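Local atomic coordinates of 4-alpha-glucanotransferase (Corynebacterium glutamicum, PDB entry 5B68), a protein that is an amylomaltase, a carbohydrate-active enzyme built round a TIM barrel, with a beta-sandwich domain nearer its N terminus. Residues I531-H536 and T555-H560; G525-S530 and R550-T555; R544-Y549 and A639-A644; V180-Y185 and D214-N219. All blocks are in the same frame, centred on the assembly; numbering follows the deposited sequence.

Contact 1 (I531-H536 and T555-H560); sequences ILWFEH and TTVTTH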
loop_
_atom_site.group_PDB
_atom_site.type_symbol
_atom_site.label_atom_id
_atom_site.label_comp_id
_atom_site.label_asym_id
_atom_site.label_seq_id
_atom_site.Cartn_x
_atom_site.Cartn_y
_atom_site.Cartn_z
ATOM N N ILE A 531 -4.589 17.174 -1.493
ATOM C CA ILE A 531 -6.040 16.925 -1.560
ATOM C C ILE A 531 -6.719 18.285 -1.338
ATOM O O ILE A 531 -6.510 18.947 -0.297
ATOM C CB ILE A 531 -6.471 15.882 -0.504
ATOM C CG1 ILE A 531 -5.751 14.556 -0.759
ATOM C CG2 ILE A 531 -7.972 15.580 -0.556
ATOM C CD1 ILE A 531 -6.067 13.508 0.313
ATOM N N LEU A 532 -7.459 18.725 -2.346
ATOM C CA LEU A 532 -7.911 20.126 -2.392
ATOM C C LEU A 532 -8.549 20.526 -1.027
ATOM O O LEU A 532 -8.185 21.516 -0.455
ATOM C CB LEU A 532 -8.979 20.279 -3.489
ATOM C CG LEU A 532 -9.814 21.577 -3.375
ATOM C CD1 LEU A 532 -9.002 22.649 -4.032
ATOM C CD2 LEU A 532 -11.173 21.501 -3.985
ATOM N N TRP A 533 -9.453 19.715 -0.517
ATOM C CA TRP A 533 -10.236 20.128 0.681
ATOM C C TRP A 533 -9.362 20.330 1.926
ATOM O O TRP A 533 -9.745 21.066 2.823
ATOM C CB TRP A 533 -11.334 19.136 1.003
ATOM C CG TRP A 533 -12.344 18.891 0.000
ATOM C CD1 TRP A 533 -12.629 17.696 -0.587
ATOM C CD2 TRP A 533 -13.221 19.852 -0.598
ATOM N NE1 TRP A 533 -13.650 17.830 -1.478
ATOM C CE2 TRP A 533 -14.029 19.149 -1.523
ATOM C CE3 TRP A 533 -13.419 21.227 -0.422
ATOM C CZ2 TRP A 533 -15.026 19.776 -2.274
ATOM C CZ3 TRP A 533 -14.383 21.866 -1.199
ATOM C CH2 TRP A 533 -15.167 21.146 -2.111
ATOM N N PHE A 534 -8.183 19.692 1.964
ATOM C CA PHE A 534 -7.250 19.837 3.104
ATOM C C PHE A 534 -6.167 20.841 2.932
ATOM O O PHE A 534 -5.404 21.069 3.865
ATOM C CB PHE A 534 -6.602 18.477 3.431
ATOM C CG PHE A 534 -7.576 17.362 3.616
ATOM C CD1 PHE A 534 -8.784 17.554 4.267
ATOM C CD2 PHE A 534 -7.252 16.067 3.208
ATOM C CE1 PHE A 534 -9.676 16.503 4.452
ATOM C CE2 PHE A 534 -8.142 14.991 3.401
ATOM C CZ PHE A 534 -9.353 15.212 4.036
ATOM N N GLU A 535 -6.029 21.488 1.774
ATOM C CA GLU A 535 -4.823 22.240 1.513
ATOM C C GLU A 535 -4.917 23.685 1.976
ATOM O O GLU A 535 -5.904 24.368 1.643
ATOM C CB GLU A 535 -4.525 22.279 0.013
ATOM C CG GLU A 535 -4.062 20.960 -0.634
ATOM C CD GLU A 535 -2.896 20.291 0.096
ATOM O OE1 GLU A 535 -2.955 19.045 0.329
ATOM O OE2 GLU A 535 -1.952 21.031 0.401
ATOM N N HIS A 536 -3.881 24.151 2.682
ATOM C CA HIS A 536 -3.829 25.477 3.244
ATOM C C HIS A 536 -2.664 26.087 2.592
ATOM O O HIS A 536 -1.729 25.375 2.187
ATOM C CB HIS A 536 -3.643 25.427 4.806
ATOM C CG HIS A 536 -4.838 24.945 5.543
ATOM N ND1 HIS A 536 -5.718 25.804 6.157
ATOM C CD2 HIS A 536 -5.268 23.696 5.830
ATOM C CE1 HIS A 536 -6.675 25.102 6.745
ATOM N NE2 HIS A 536 -6.426 23.815 6.566
ATOM N N THR A 555 -2.211 15.509 -7.291
ATOM C CA THR A 555 -3.247 16.404 -6.738
ATOM C C THR A 555 -4.665 15.942 -7.111
ATOM O O THR A 555 -4.964 15.639 -8.292
ATOM C CB THR A 555 -2.979 17.853 -7.195
ATOM O OG1 THR A 555 -1.726 18.256 -6.655
ATOM C CG2 THR A 555 -4.042 18.786 -6.625
ATOM N N THR A 556 -5.536 15.820 -6.120
ATOM C CA THR A 556 -6.913 15.425 -6.347
ATOM C C THR A 556 -7.819 16.429 -5.653
ATOM O O THR A 556 -7.336 17.197 -4.762
ATOM C CB THR A 556 -7.276 14.049 -5.704
ATOM O OG1 THR A 556 -6.835 14.018 -4.321
ATOM C CG2 THR A 556 -6.654 13.030 -6.451
ATOM N N VAL A 557 -9.091 16.370 -6.003
ATOM C CA VAL A 557 -10.107 17.154 -5.283
ATOM C C VAL A 557 -10.438 16.391 -4.022
ATOM O O VAL A 557 -10.594 16.961 -2.957
ATOM C CB VAL A 557 -11.386 17.337 -6.091
ATOM C CG1 VAL A 557 -12.466 18.015 -5.251
ATOM C CG2 VAL A 557 -11.099 18.053 -7.403
ATOM N N THR A 558 -10.600 15.081 -4.163
ATOM C CA THR A 558 -11.116 14.252 -3.094
ATOM C C THR A 558 -10.449 12.859 -3.075
ATOM O O THR A 558 -9.504 12.668 -3.775
ATOM C CB THR A 558 -12.634 14.164 -3.160
ATOM O OG1 THR A 558 -13.146 13.640 -1.921
ATOM C CG2 THR A 558 -13.105 13.331 -4.333
ATOM N N THR A 559 -10.863 11.985 -2.172
ATOM C CA THR A 559 -10.250 10.637 -2.026
ATOM C C THR A 559 -11.341 9.716 -1.565
ATOM O O THR A 559 -12.394 10.157 -1.161
ATOM C CB THR A 559 -9.149 10.473 -0.947
ATOM O OG1 THR A 559 -9.715 10.620 0.353
ATOM C CG2 THR A 559 -8.046 11.418 -1.144
ATOM N N HIS A 560 -11.026 8.449 -1.565
ATOM C CA HIS A 560 -11.940 7.388 -1.139
ATOM C C HIS A 560 -12.344 7.500 0.339
ATOM O O HIS A 560 -13.322 6.887 0.712
ATOM C CB HIS A 560 -11.297 5.989 -1.424
ATOM C CG HIS A 560 -10.013 5.783 -0.706
ATOM N ND1 HIS A 560 -8.797 6.213 -1.182
ATOM C CD2 HIS A 560 -9.773 5.292 0.538
ATOM C CE1 HIS A 560 -7.857 5.955 -0.289
ATOM N NE2 HIS A 560 -8.433 5.409 0.773
HETATM O O HOH W 1 -15.204 15.414 -2.172
#
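Ile531 and Thr556 face each other as a parallel bridge, their CA atoms 5.1 Å apart, where two neighbouring strands of the TIM barrel reach their C-terminal ends. One backbone bond closes the pairing: Leu532 N donates to Thr556 O at 2.9 Å, in the carbonyl plane. Beyond it 531-536 coils into a 3-10 turn at 532-534, while 555-560 runs on as a loop, so the contact passes from backbones to side chains. Leu532 and Val557 lie side by side and point the same way, CD2 of the leucine 3.9 Å from CG1 of the valine. That leucine branch also lies over one face of the Trp533 indole, toward its rim, and Val557 CG1 is 4.0 Å from Trp533 NE1. Ile531 sets CG1 beside its backbone N (chi1 -61°) and crosses Thr559 at about a right angle, CD1 against CG2, tighter than usual van der Waals contact. Thr556 OG1 binds Thr558 O and helps fix the turn of the chain after the strand. Helices 565-569, 587-607 and 627-639 pack against Trp533. Its ring nitrogen is satisfied by a water, 3.0 Å from Trp533 NE1, which also meets Thr558 OG1 at 2.7 Å.

Contact 2 (G525-S530 and R550-T555); sequences GIMGTS and RPLALT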
loop_
_atom_site.group_PDB
_atom_site.type_symbol
_atom_site.label_atom_id
_atom_site.label_comp_id
_atom_site.label_asym_id
_atom_site.label_seq_id
_atom_site.Cartn_x
_atom_site.Cartn_y
_atom_site.Cartn_z
ATOM N N GLY A 525 12.449 11.296 -6.376
ATOM C CA GLY A 525 11.356 11.409 -7.264
ATOM C C GLY A 525 10.051 10.758 -6.873
ATOM O O GLY A 525 9.230 10.485 -7.756
ATOM N N ILE A 526 9.858 10.557 -5.556
ATOM C CA ILE A 526 8.623 10.061 -5.043
ATOM C C ILE A 526 7.680 11.251 -4.839
ATOM O O ILE A 526 8.041 12.228 -4.137
ATOM C CB ILE A 526 8.857 9.269 -3.772
ATOM C CG1 ILE A 526 9.686 7.994 -4.124
ATOM C CG2 ILE A 526 7.542 8.904 -3.103
ATOM C CD1 ILE A 526 10.215 7.211 -2.898
ATOM N N MET A 527 6.476 11.134 -5.391
ATOM C CA MET A 527 5.493 12.215 -5.356
ATOM C C MET A 527 4.737 12.215 -4.108
ATOM O O MET A 527 4.495 11.153 -3.496
ATOM C CB MET A 527 4.577 12.073 -6.547
ATOM C CG MET A 527 5.300 12.207 -7.868
ATOM S SD MET A 527 4.134 12.180 -9.255
ATOM C CE MET A 527 5.247 11.838 -10.619
ATOM N N GLY A 528 4.369 13.417 -3.651
ATOM C CA GLY A 528 3.422 13.596 -2.577
ATOM C C GLY A 528 1.971 13.498 -2.998
ATOM O O GLY A 528 1.676 13.209 -4.154
ATOM N N THR A 529 1.064 13.755 -2.057
ATOM C CA THR A 529 -0.370 13.800 -2.328
ATOM C C THR A 529 -0.933 15.113 -1.757
ATOM O O THR A 529 -0.767 15.380 -0.570
ATOM C CB THR A 529 -1.120 12.611 -1.675
ATOM O OG1 THR A 529 -0.787 12.550 -0.276
ATOM C CG2 THR A 529 -0.693 11.343 -2.288
ATOM N N SER A 530 -1.563 15.907 -2.614
ATOM C CA SER A 530 -2.289 17.118 -2.240
ATOM C C SER A 530 -3.772 16.905 -2.485
ATOM O O SER A 530 -4.170 16.437 -3.586
ATOM C CB SER A 530 -1.834 18.215 -3.135
ATOM O OG SER A 530 -0.513 18.615 -2.947
ATOM N N ARG A 550 2.338 21.946 -4.945
ATOM C CA ARG A 550 3.640 21.316 -5.152
ATOM C C ARG A 550 3.660 20.632 -6.515
ATOM O O ARG A 550 2.738 19.869 -6.845
ATOM C CB ARG A 550 3.836 20.171 -4.142
ATOM C CG ARG A 550 4.584 20.457 -2.884
ATOM C CD ARG A 550 4.885 19.103 -2.195
ATOM N NE ARG A 550 6.051 18.449 -2.824
ATOM C CZ ARG A 550 6.413 17.165 -2.656
ATOM N NH1 ARG A 550 5.694 16.325 -1.894
ATOM N NH2 ARG A 550 7.499 16.712 -3.264
ATOM N N PRO A 551 4.707 20.818 -7.275
ATOM C CA PRO A 551 4.816 20.129 -8.520
ATOM C C PRO A 551 5.024 18.602 -8.399
ATOM O O PRO A 551 4.443 17.860 -9.182
ATOM C CB PRO A 551 6.038 20.743 -9.175
ATOM C CG PRO A 551 6.098 22.088 -8.550
ATOM C CD PRO A 551 5.734 21.853 -7.142
ATOM N N LEU A 552 5.855 18.170 -7.477
ATOM C CA LEU A 552 6.164 16.731 -7.410
ATOM C C LEU A 552 5.109 16.084 -6.529
ATOM O O LEU A 552 5.365 15.742 -5.388
ATOM C CB LEU A 552 7.584 16.457 -6.933
ATOM C CG LEU A 552 8.061 15.018 -7.088
ATOM C CD1 LEU A 552 8.175 14.605 -8.533
ATOM C CD2 LEU A 552 9.384 14.861 -6.285
ATOM N N ALA A 553 3.933 15.934 -7.093
ATOM C CA ALA A 553 2.744 15.504 -6.377
ATOM C C ALA A 553 1.658 14.965 -7.302
ATOM O O ALA A 553 1.572 15.347 -8.452
ATOM C CB ALA A 553 2.157 16.632 -5.544
ATOM N N LEU A 554 0.838 14.106 -6.727
ATOM C CA LEU A 554 -0.478 13.798 -7.210
ATOM C C LEU A 554 -1.497 14.716 -6.503
ATOM O O LEU A 554 -1.650 14.681 -5.262
ATOM C CB LEU A 554 -0.858 12.356 -6.882
ATOM C CG LEU A 554 -2.303 11.960 -7.301
ATOM C CD1 LEU A 554 -2.268 11.817 -8.788
ATOM C CD2 LEU A 554 -2.621 10.666 -6.624
ATOM N N THR A 555 -2.211 15.509 -7.291
ATOM C CA THR A 555 -3.247 16.404 -6.738
ATOM C C THR A 555 -4.665 15.942 -7.111
ATOM O O THR A 555 -4.964 15.639 -8.292
ATOM C CB THR A 555 -2.979 17.853 -7.195
ATOM O OG1 THR A 555 -1.726 18.256 -6.655
ATOM C CG2 THR A 555 -4.042 18.786 -6.625
HETATM O O HOH W 2 7.814 13.934 -2.092
HETATM O O HOH W 3 0.599 21.176 -2.642
HETATM O O HOH W 4 0.371 19.593 -5.491
#
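Met527 sets CG beside its backbone N (chi1 -63°) and Leu552 sets its own anti to N (chi1 -169°); the two side chains cross at about a right angle, with Met527 CG 3.8 Å from Leu552 CD1, and the other leucine branch, CD2, turns to Gly525 CA and Ile526 O. This is the parallel pairing of two adjacent strands of the TIM barrel, 528-531 and 553-556, whose short segments here cross at 24°. Gly525 enters it from a Schellman motif that ends helix 515-523. Three backbone bonds zip the strands: Gly528 N to Leu552 O, Leu554 N to Gly528 O at 2.9 Å, and Ser530 N to Leu554 O, each close to straight. Ala553 and Ser530 share one sheet face with Thr555, whose OG1 is held by Ser643, while Thr529 and Leu554 occupy the reverse face.

Gly528, with no side chain, lets the Arg550 guanidinium come close, NH1 to Gly528 CA 3.6 Å. The arginine chain folds back, and Leu552 O lies over one face of the guanidinium, toward its rim. At the edge of the same group a water accepts from Arg550 NH2 and donates to Ile526 O, tying the arginine to the backbone of Ile526. Two further waters link the hydroxyl of Ser530 to the backbone of Arg550: one is 2.8 Å from Ser530 OG and accepts from Arg550 N, the other donates to Arg550 O at 2.7 Å.

Contact 3 (R544-Y549 and A639-A644); sequences RRQEEY and AKTPSA. With SO4 (sulfate ion), chain I.
Gln546 and Lys640 run side by side, pointing the same way, so the flat amide of the glutamine rests along the lysine backbone and CB, with Gln546 NE2 3.5 Å from Lys640 CB. An extended chain, with CG opposite the backbone N (chi1 -175°), carries that amide across, where its NE2 donates to Phe637 O. Tyr549 meets Thr641 at a slant: the threonine methyl CG2 is 3.7 Å from Tyr549 CG, at the root of the ring, while the hydroxyl of Thr641 is turned to Val638 O. Pro642 lies mainly against carbonyls, its CG 3.3 Å from Tyr549 O and its CD 3.4 Å from Gln546 O. Arg544 CD lies over one face of the Tyr549 ring, toward the rim. The Arg544 guanidinium, bent round at chi3, gives NH1 and NH2 to a single oxygen of a sulfate ion, probably from the crystallisation liquor, NH1 to O3 at 2.7 Å, and NH2 also reaches Glu548 O at 2.9 Å; Glu535 takes its NE as a salt bridge. Apolar and van der Waals contact joins two loops, one leading into strand 553-556 and the other connecting helix 627-639 to strand 645-649, at the N-terminal end of the TIM-barrel strands.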
loop_
_atom_site.group_PDB
_atom_site.type_symbol
_atom_site.label_atom_id
_atom_site.label_comp_id
_atom_site.label_asym_id
_atom_site.label_seq_id
_atom_site.Cartn_x
_atom_site.Cartn_y
_atom_site.Cartn_z
ATOM N N ARG A 544 -4.941 26.926 -0.103
ATOM C CA ARG A 544 -3.792 27.005 -0.962
ATOM C C ARG A 544 -4.102 27.602 -2.360
ATOM O O ARG A 544 -5.048 27.169 -3.019
ATOM C CB ARG A 544 -3.189 25.598 -1.153
ATOM C CG ARG A 544 -1.814 25.616 -1.821
ATOM C CD ARG A 544 -1.282 24.182 -1.966
ATOM N NE ARG A 544 -0.936 23.649 -0.629
ATOM C CZ ARG A 544 0.244 23.794 -0.037
ATOM N NH1 ARG A 544 0.412 23.276 1.198
ATOM N NH2 ARG A 544 1.263 24.397 -0.620
ATOM N N ARG A 545 -3.279 28.519 -2.816
ATOM C CA ARG A 545 -3.501 29.108 -4.152
ATOM C C ARG A 545 -3.052 28.124 -5.246
ATOM O O ARG A 545 -2.143 27.262 -5.048
ATOM C CB ARG A 545 -2.732 30.421 -4.340
ATOM C CG ARG A 545 -3.090 31.546 -3.328
ATOM C CD ARG A 545 -2.157 32.728 -3.555
ATOM N NE ARG A 545 -2.515 33.471 -4.768
ATOM C CZ ARG A 545 -3.524 34.360 -4.810
ATOM N NH1 ARG A 545 -3.789 34.996 -5.952
ATOM N NH2 ARG A 545 -4.287 34.601 -3.713
ATOM N N GLN A 546 -3.590 28.308 -6.432
ATOM C CA GLN A 546 -3.247 27.411 -7.527
ATOM C C GLN A 546 -1.767 27.243 -7.697
ATOM O O GLN A 546 -1.246 26.095 -7.863
ATOM C CB GLN A 546 -3.856 27.883 -8.837
ATOM C CG GLN A 546 -3.645 26.944 -9.998
ATOM C CD GLN A 546 -4.463 27.421 -11.166
ATOM O OE1 GLN A 546 -4.141 28.440 -11.782
ATOM N NE2 GLN A 546 -5.521 26.694 -11.464
ATOM N N GLU A 547 -1.061 28.379 -7.736
ATOM C CA GLU A 547 0.355 28.386 -7.990
ATOM C C GLU A 547 1.195 27.822 -6.825
ATOM O O GLU A 547 2.348 27.530 -7.009
ATOM C CB GLU A 547 0.853 29.772 -8.344
ATOM C CG GLU A 547 0.720 30.840 -7.240
ATOM C CD GLU A 547 -0.612 31.556 -7.230
ATOM O OE1 GLU A 547 -0.637 32.664 -6.627
ATOM O OE2 GLU A 547 -1.635 31.002 -7.725
ATOM N N GLU A 548 0.594 27.607 -5.695
ATOM C CA GLU A 548 1.335 27.062 -4.530
ATOM C C GLU A 548 1.238 25.546 -4.405
ATOM O O GLU A 548 1.738 25.021 -3.421
ATOM C CB GLU A 548 0.774 27.671 -3.229
ATOM C CG GLU A 548 1.068 29.166 -3.089
ATOM C CD GLU A 548 0.306 29.871 -1.985
ATOM O OE1 GLU A 548 -0.706 29.389 -1.447
ATOM O OE2 GLU A 548 0.726 31.008 -1.685
ATOM N N TYR A 549 0.543 24.871 -5.323
ATOM C CA TYR A 549 0.448 23.430 -5.308
ATOM C C TYR A 549 1.839 22.918 -5.731
ATOM O O TYR A 549 2.483 23.437 -6.686
ATOM C CB TYR A 549 -0.750 22.889 -6.152
ATOM C CG TYR A 549 -2.073 22.849 -5.453
ATOM C CD1 TYR A 549 -2.780 24.023 -5.187
ATOM C CD2 TYR A 549 -2.580 21.680 -4.954
ATOM C CE1 TYR A 549 -3.948 23.975 -4.507
ATOM C CE2 TYR A 549 -3.772 21.626 -4.304
ATOM C CZ TYR A 549 -4.452 22.786 -4.062
ATOM O OH TYR A 549 -5.611 22.751 -3.350
ATOM N N ALA A 639 -6.676 21.002 -12.446
ATOM C CA ALA A 639 -6.016 20.665 -13.721
ATOM C C ALA A 639 -4.900 21.665 -14.071
ATOM O O ALA A 639 -3.894 21.300 -14.700
ATOM C CB ALA A 639 -7.050 20.576 -14.886
ATOM N N LYS A 640 -5.100 22.941 -13.688
ATOM C CA LYS A 640 -4.132 24.003 -14.043
ATOM C C LYS A 640 -3.160 24.320 -12.942
ATOM O O LYS A 640 -2.374 25.282 -13.065
ATOM C CB LYS A 640 -4.849 25.268 -14.574
ATOM C CG LYS A 640 -5.702 25.089 -15.858
ATOM C CD LYS A 640 -5.021 24.282 -16.961
ATOM C CE LYS A 640 -5.751 24.395 -18.287
ATOM N NZ LYS A 640 -5.885 23.059 -18.920
ATOM N N THR A 641 -3.084 23.456 -11.913
ATOM C CA THR A 641 -1.972 23.524 -10.971
ATOM C C THR A 641 -0.680 23.032 -11.634
ATOM O O THR A 641 -0.732 22.358 -12.639
ATOM C CB THR A 641 -2.184 22.657 -9.718
ATOM O OG1 THR A 641 -2.269 21.250 -10.086
ATOM C CG2 THR A 641 -3.368 23.077 -8.947
ATOM N N PRO A 642 0.485 23.354 -11.060
ATOM C CA PRO A 642 1.694 22.774 -11.641
ATOM C C PRO A 642 1.970 21.316 -11.252
ATOM O O PRO A 642 3.021 20.808 -11.604
ATOM C CB PRO A 642 2.838 23.607 -11.032
ATOM C CG PRO A 642 2.241 24.314 -9.894
ATOM C CD PRO A 642 0.775 24.378 -10.042
ATOM N N SER A 643 1.051 20.664 -10.555
ATOM C CA SER A 643 1.220 19.264 -10.185
ATOM C C SER A 643 1.512 18.340 -11.336
ATOM O O SER A 643 0.803 18.360 -12.344
ATOM C CB SER A 643 -0.025 18.776 -9.472
ATOM O OG SER A 643 -0.167 19.406 -8.193
ATOM N N ALA A 644 2.551 17.497 -11.184
ATOM C CA ALA A 644 2.921 16.513 -12.185
ATOM C C ALA A 644 1.738 15.620 -12.564
ATOM O O ALA A 644 1.545 15.318 -13.739
ATOM C CB ALA A 644 4.038 15.658 -11.671
HETATM S S SO4 I . 4.180 23.627 1.585
HETATM O O1 SO4 I . 4.581 23.291 0.188
HETATM O O2 SO4 I . 5.222 24.489 2.234
HETATM O O3 SO4 I . 2.895 24.365 1.646
HETATM O O4 SO4 I . 3.967 22.336 2.272
#

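Contact 4 (V180-Y185 and D214-N219); sequences VMAQIY and DFLLIN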
loop_
_atom_site.group_PDB
_atom_site.type_symbol
_atom_site.label_atom_id
_atom_site.label_comp_id
_atom_site.label_asym_id
_atom_site.label_seq_id
_atom_site.Cartn_x
_atom_site.Cartn_y
_atom_site.Cartn_z
ATOM N N VAL A 180 -7.691 8.996 -13.445
ATOM C CA VAL A 180 -8.932 8.754 -12.822
ATOM C C VAL A 180 -8.674 7.735 -11.711
ATOM O O VAL A 180 -7.856 6.802 -11.885
ATOM C CB VAL A 180 -9.964 8.125 -13.812
ATOM C CG1 VAL A 180 -11.236 7.685 -13.086
ATOM C CG2 VAL A 180 -10.300 9.087 -14.986
ATOM N N MET A 181 -9.315 7.922 -10.580
ATOM C CA MET A 181 -9.339 6.903 -9.507
ATOM C C MET A 181 -10.691 6.227 -9.414
ATOM O O MET A 181 -11.752 6.894 -9.405
ATOM C CB MET A 181 -8.998 7.489 -8.138
ATOM C CG MET A 181 -9.014 6.481 -6.957
ATOM S SD MET A 181 -10.618 6.100 -6.240
ATOM C CE MET A 181 -10.729 7.487 -5.107
ATOM N N ALA A 182 -10.684 4.900 -9.340
ATOM C CA ALA A 182 -11.908 4.149 -9.183
ATOM C C ALA A 182 -11.734 3.073 -8.101
ATOM O O ALA A 182 -10.678 2.443 -8.022
ATOM C CB ALA A 182 -12.320 3.467 -10.450
ATOM N N GLN A 183 -12.776 2.901 -7.292
ATOM C CA GLN A 183 -12.862 1.754 -6.391
ATOM C C GLN A 183 -13.436 0.607 -7.195
ATOM O O GLN A 183 -14.667 0.454 -7.360
ATOM C CB GLN A 183 -13.690 2.089 -5.163
ATOM C CG GLN A 183 -13.113 3.210 -4.374
ATOM C CD GLN A 183 -11.860 2.813 -3.603
ATOM O OE1 GLN A 183 -11.952 1.957 -2.733
ATOM N NE2 GLN A 183 -10.721 3.441 -3.878
ATOM N N ILE A 184 -12.566 -0.195 -7.808
ATOM C CA ILE A 184 -13.013 -1.077 -8.883
ATOM C C ILE A 184 -14.081 -2.119 -8.498
ATOM O O ILE A 184 -14.915 -2.472 -9.334
ATOM C CB ILE A 184 -11.793 -1.723 -9.663
ATOM C CG1 ILE A 184 -12.221 -2.358 -10.977
ATOM C CG2 ILE A 184 -11.109 -2.734 -8.772
ATOM C CD1 ILE A 184 -12.783 -1.337 -11.932
ATOM N N TYR A 185 -14.033 -2.607 -7.267
ATOM C CA TYR A 185 -15.061 -3.575 -6.750
ATOM C C TYR A 185 -16.481 -2.928 -6.856
ATOM O O TYR A 185 -17.480 -3.616 -6.973
ATOM C CB TYR A 185 -14.771 -3.938 -5.256
ATOM C CG TYR A 185 -14.552 -2.780 -4.352
ATOM C CD1 TYR A 185 -15.652 -2.104 -3.789
ATOM C CD2 TYR A 185 -13.289 -2.273 -4.102
ATOM C CE1 TYR A 185 -15.479 -1.010 -3.017
ATOM C CE2 TYR A 185 -13.095 -1.143 -3.313
ATOM C CZ TYR A 185 -14.224 -0.515 -2.792
ATOM O OH TYR A 185 -14.112 0.599 -2.041
ATOM N N ASP A 214 -4.391 9.307 -18.330
ATOM C CA ASP A 214 -3.139 8.552 -18.529
ATOM C C ASP A 214 -2.909 7.443 -17.464
ATOM O O ASP A 214 -2.001 6.597 -17.672
ATOM C CB ASP A 214 -1.938 9.478 -18.609
ATOM C CG ASP A 214 -1.670 9.944 -20.048
ATOM O OD1 ASP A 214 -1.685 9.071 -20.930
ATOM O OD2 ASP A 214 -1.548 11.183 -20.281
ATOM N N PHE A 215 -3.724 7.419 -16.422
ATOM C CA PHE A 215 -3.685 6.329 -15.481
ATOM C C PHE A 215 -5.053 6.061 -14.896
ATOM O O PHE A 215 -5.900 6.913 -14.919
ATOM C CB PHE A 215 -2.669 6.598 -14.379
ATOM C CG PHE A 215 -2.989 7.772 -13.528
ATOM C CD1 PHE A 215 -3.769 7.627 -12.419
ATOM C CD2 PHE A 215 -2.484 9.010 -13.816
ATOM C CE1 PHE A 215 -4.068 8.695 -11.627
ATOM C CE2 PHE A 215 -2.776 10.086 -13.023
ATOM C CZ PHE A 215 -3.562 9.930 -11.929
ATOM N N LEU A 216 -5.233 4.855 -14.386
ATOM C CA LEU A 216 -6.390 4.501 -13.606
ATOM C C LEU A 216 -5.899 3.969 -12.244
ATOM O O LEU A 216 -5.365 2.874 -12.143
ATOM C CB LEU A 216 -7.230 3.443 -14.311
ATOM C CG LEU A 216 -8.461 3.007 -13.563
ATOM C CD1 LEU A 216 -9.486 4.132 -13.473
ATOM C CD2 LEU A 216 -9.027 1.794 -14.251
ATOM N N LEU A 217 -6.045 4.815 -11.236
ATOM C CA LEU A 217 -5.661 4.471 -9.845
ATOM C C LEU A 217 -6.791 3.714 -9.265
ATOM O O LEU A 217 -7.953 4.163 -9.305
ATOM C CB LEU A 217 -5.358 5.744 -9.033
ATOM C CG LEU A 217 -5.202 5.700 -7.536
ATOM C CD1 LEU A 217 -4.022 4.796 -7.155
ATOM C CD2 LEU A 217 -4.906 7.042 -6.930
ATOM N N ILE A 218 -6.468 2.596 -8.641
ATOM C CA ILE A 218 -7.420 1.752 -7.996
ATOM C C ILE A 218 -7.098 1.458 -6.520
ATOM O O ILE A 218 -6.061 1.837 -5.971
ATOM C CB ILE A 218 -7.676 0.452 -8.789
ATOM C CG1 ILE A 218 -6.378 -0.387 -8.871
ATOM C CG2 ILE A 218 -8.208 0.785 -10.179
ATOM C CD1 ILE A 218 -6.561 -1.759 -9.430
ATOM N N ASN A 219 -8.068 0.861 -5.858
ATOM C CA ASN A 219 -7.865 0.335 -4.513
ATOM C C ASN A 219 -6.865 -0.793 -4.507
ATOM O O ASN A 219 -6.641 -1.418 -5.528
ATOM C CB ASN A 219 -9.184 -0.196 -3.931
ATOM C CG ASN A 219 -9.842 -1.221 -4.850
ATOM O OD1 ASN A 219 -9.743 -2.479 -4.662
ATOM N ND2 ASN A 219 -10.462 -0.747 -5.862
#
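Val180 gives its N to Phe215 O and receives Leu217 N on its own carbonyl, the Leu217 N to Val180 O bond being 2.8 Å and in the carbonyl plane. Its CG1, set opposite the backbone N, meets Leu216 CD1 at 4.0 Å on the face that helix 198-209 covers. Met181 points to the reverse face, with CG 3.9 Å from Leu217 CG, and then bends away at chi2 and chi3. Ala182 N closes the pairing on Leu217 O, 2.8 Å long and nearly along the C=O axis (174°). The Ala182 methyl touches Leu216 CD1, as Val180 does.

The strands 177-182 and 215-218, joined through helix 198-209, form a beta-alpha-beta unit, the repeating element of a TIM barrel; here it pairs the first two strands of the barrel sheet in chain order. Their short segments cross at 30°, as adjacent barrel strands do when the sheet coils.

Further along 180-185, Gln183 curls back (chi2 -73°), bringing OE1 to 3.7 Å from Asn219 CB, and its NE2 makes a weak bond to Met181 SD. Ile184 directs its side chain toward 214-219, where CB packs loosely on Ile218 CG2. The Asn219 side chain lies between Ile184 and Tyr185, with its amide plane well inclined to the tyrosine ring; the backbone N of Asn219 is buried with no partner in the model. Tyr185 also makes a cation-pi contact with Arg286, and its hydroxyl donates to Gln183 OE1 at 2.6 Å, in the amide plane and on a lone pair.

Overall arrangement
Contacts 1 and 2 follow the same strand pair, their centres about 12 Å apart; Thr556 N to Ser530 O at 2.9 Å continues the pairing between them. Contact 3, its centre about 10 Å from that of contact 2, joins it through Thr555 OG1 and Ser643 OG, 2.5 Å apart, and through Pro551 O and Ala644 N. Contact 4 lies beyond strand 645-649, its centre about 17 Å from that of contact 2; Leu554 packs on Phe215 inside the barrel. At the C-terminal strand ends, where TIM-barrel enzymes generally carry their active sites, contacts 1 and 4 converge: His560 CB is 3.6 Å from Gln183 NE2, and His560 NE2 is hydrogen-bonded to BTB, probably from the crystallisation liquor.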